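Local coordinates for monoamine oxidase regulatory protein, putative (Archaeoglobus fulgidus, PDB 1Q6W) that is of uncertain function but adopts the hot dog fold of the MaoC-like family, whose members include hydratases and dehydratases acting on acyl thioesters, at residues G110-A114 / E137-Q141. Residues are numbered along the deposited sequence; the frame is centred on the assembly and turned at random.
Sequences GDTIA and EVKNQ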
ATOM      1  N   GLY A 110     -12.518   0.793  16.218  1.00 28.38           N
ATOM      2  CA  GLY A 110     -12.834   2.110  16.773  1.00 29.48           C
ATOM      3  C   GLY A 110     -11.637   3.011  17.028  1.00 29.33           C
ATOM      4  O   GLY A 110     -11.751   4.084  17.612  1.00 28.62           O
ATOM      5  N   ASP A 111     -10.473   2.557  16.594  1.00 34.81           N
ATOM      6  CA  ASP A 111      -9.246   3.299  16.807  1.00 35.48           C
ATOM      7  C   ASP A 111      -9.166   4.534  15.929  1.00 35.70           C
ATOM      8  O   ASP A 111      -9.723   4.574  14.820  1.00 33.87           O
ATOM      9  CB  ASP A 111      -8.030   2.401  16.543  1.00 50.66           C
ATOM     10  CG  ASP A 111      -7.892   1.269  17.562  1.00 53.69           C
ATOM     11  OD1 ASP A 111      -7.007   0.393  17.386  1.00 53.47           O
ATOM     12  OD2 ASP A 111      -8.670   1.258  18.538  1.00 55.69           O
ATOM     13  N   THR A 112      -8.462   5.542  16.436  1.00 42.66           N
ATOM     14  CA  THR A 112      -8.264   6.790  15.715  1.00 44.78           C
ATOM     15  C   THR A 112      -6.782   6.887  15.395  1.00 44.02           C
ATOM     16  O   THR A 112      -5.961   7.066  16.285  1.00 45.78           O
ATOM     17  CB  THR A 112      -8.687   7.994  16.570  1.00 45.77           C
ATOM     18  OG1 THR A 112     -10.058   7.847  16.944  1.00 45.42           O
ATOM     19  CG2 THR A 112      -8.510   9.290  15.800  1.00 43.03           C
ATOM     20  N   ILE A 113      -6.439   6.773  14.118  1.00 33.44           N
ATOM     21  CA  ILE A 113      -5.042   6.826  13.728  1.00 33.46           C
ATOM     22  C   ILE A 113      -4.591   8.190  13.224  1.00 32.01           C
ATOM     23  O   ILE A 113      -5.372   8.938  12.649  1.00 32.35           O
ATOM     24  CB  ILE A 113      -4.747   5.781  12.655  1.00 33.72           C
ATOM     25  CG1 ILE A 113      -5.574   6.074  11.406  1.00 31.54           C
ATOM     26  CG2 ILE A 113      -5.069   4.394  13.193  1.00 36.78           C
ATOM     27  CD1 ILE A 113      -5.285   5.151  10.265  1.00 24.67           C
ATOM     28  N   ALA A 114      -3.325   8.510  13.466  1.00 40.16           N
ATOM     29  CA  ALA A 114      -2.739   9.776  13.047  1.00 39.25           C
ATOM     30  C   ALA A 114      -1.371   9.488  12.447  1.00 38.11           C
ATOM     31  O   ALA A 114      -0.566   8.753  13.026  1.00 37.95           O
ATOM     32  CB  ALA A 114      -2.597  10.686  14.215  1.00 22.95           C
ATOM     33  N   GLU A 137       5.176   7.622   9.993  1.00 46.15           N
ATOM     34  CA  GLU A 137       4.840   7.081  11.302  1.00 45.75           C
ATOM     35  C   GLU A 137       3.355   7.232  11.552  1.00 44.11           C
ATOM     36  O   GLU A 137       2.795   8.308  11.376  1.00 46.67           O
ATOM     37  CB  GLU A 137       5.619   7.798  12.395  1.00 46.23           C
ATOM     38  CG  GLU A 137       6.849   7.059  12.835  1.00 50.72           C
ATOM     39  CD  GLU A 137       7.635   7.808  13.882  1.00 55.51           C
ATOM     40  OE1 GLU A 137       7.019   8.357  14.828  1.00 58.68           O
ATOM     41  OE2 GLU A 137       8.880   7.842  13.762  1.00 61.77           O
ATOM     42  N   VAL A 138       2.719   6.140  11.950  1.00 24.94           N
ATOM     43  CA  VAL A 138       1.292   6.143  12.229  1.00 25.74           C
ATOM     44  C   VAL A 138       1.065   5.732  13.689  1.00 26.02           C
ATOM     45  O   VAL A 138       1.529   4.671  14.109  1.00 24.43           O
ATOM     46  CB  VAL A 138       0.557   5.160  11.293  1.00 27.48           C
ATOM     47  CG1 VAL A 138      -0.946   5.315  11.451  1.00 31.44           C
ATOM     48  CG2 VAL A 138       0.952   5.406   9.874  1.00 32.01           C
ATOM     49  N   LYS A 139       0.366   6.575  14.452  1.00 33.08           N
ATOM     50  CA  LYS A 139       0.096   6.290  15.867  1.00 38.49           C
ATOM     51  C   LYS A 139      -1.399   6.281  16.152  1.00 36.13           C
ATOM     52  O   LYS A 139      -2.154   6.975  15.471  1.00 32.98           O
ATOM     53  CB  LYS A 139       0.758   7.340  16.778  1.00 25.68           C
ATOM     54  CG  LYS A 139       2.284   7.353  16.742  1.00 34.98           C
ATOM     55  CD  LYS A 139       2.824   8.470  17.626  1.00 45.61           C
ATOM     56  CE  LYS A 139       4.348   8.562  17.590  1.00 53.97           C
ATOM     57  NZ  LYS A 139       4.823   9.790  18.287  1.00 63.73           N
ATOM     58  N   ASN A 140      -1.829   5.499  17.148  1.00 28.96           N
ATOM     59  CA  ASN A 140      -3.247   5.453  17.492  1.00 26.50           C
ATOM     60  C   ASN A 140      -3.585   6.457  18.593  1.00 25.55           C
ATOM     61  O   ASN A 140      -2.728   7.204  19.051  1.00 24.47           O
ATOM     62  CB  ASN A 140      -3.678   4.047  17.911  1.00 41.65           C
ATOM     63  CG  ASN A 140      -2.893   3.514  19.086  1.00 41.81           C
ATOM     64  OD1 ASN A 140      -2.543   4.253  20.005  1.00 38.24           O
ATOM     65  ND2 ASN A 140      -2.628   2.212  19.069  1.00 39.75           N
ATOM     66  N   GLN A 141      -4.839   6.468  19.022  1.00 31.35           N
ATOM     67  CA  GLN A 141      -5.284   7.413  20.026  1.00 31.86           C
ATOM     68  C   GLN A 141      -4.496   7.411  21.324  1.00 33.57           C
ATOM     69  O   GLN A 141      -4.446   8.427  22.008  1.00 33.49           O
ATOM     70  CB  GLN A 141      -6.778   7.233  20.323  1.00 39.88           C
ATOM     71  CG  GLN A 141      -7.191   5.910  20.942  1.00 37.51           C
ATOM     72  CD  GLN A 141      -7.333   4.782  19.936  1.00 37.74           C
ATOM     73  OE1 GLN A 141      -7.968   3.770  20.221  1.00 38.02           O
ATOM     74  NE2 GLN A 141      -6.739   4.942  18.754  1.00 38.34           N
TER
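Ala-114 and Lys-139 form an antiparallel hydrogen-bonded pair, Ala-114 N to Lys-139 O and Lys-139 N to Ala-114 O both measuring 2.8 Å, where strands 112-114 and 137-139 run at 154° between their N-to-C directions. The pair lies at the open end of the beta hairpin made by strands 112-126 and 129-139, two neighbouring strands of the antiparallel hot dog sheet. Three CA-H...O contacts extend the pairing: Val-138 CA to Ala-114 O, Ile-113 CA to Lys-139 O and, beyond the paired residues, Asn-140 CA to Thr-112 O at 3.4 Å.

On the face turned to helix 68-84, Val-138 CG1 meets Ile-113 CB at 4.0 Å; Val-138 CG1 lies anti to its own residue's N (chi1 -172°), a rotation that carries this methyl across to the neighbouring strand. Val-71 of the helix touches both side chains, so the pair belongs to the packing between sheet and helix.

Past this pair, Gln-141 bends at chi2, bringing its amide back to the loop leading into strand 112-126. There it crosses the Asp-111 side chain at about a right angle, with the carboxylate and amide planes 60° apart. Asp-111 OD1 accepts a hydrogen bond from Phe-108 N, which ties the carboxylate to the backbone just before it in the chain. An alanine at Asp-111 is likely to leave Phe-108 N without this acceptor and the Gln-141 end group less confined. Gln-141 CD, the carbon of that end group, lies 4.0 Å from Asp-111 CA.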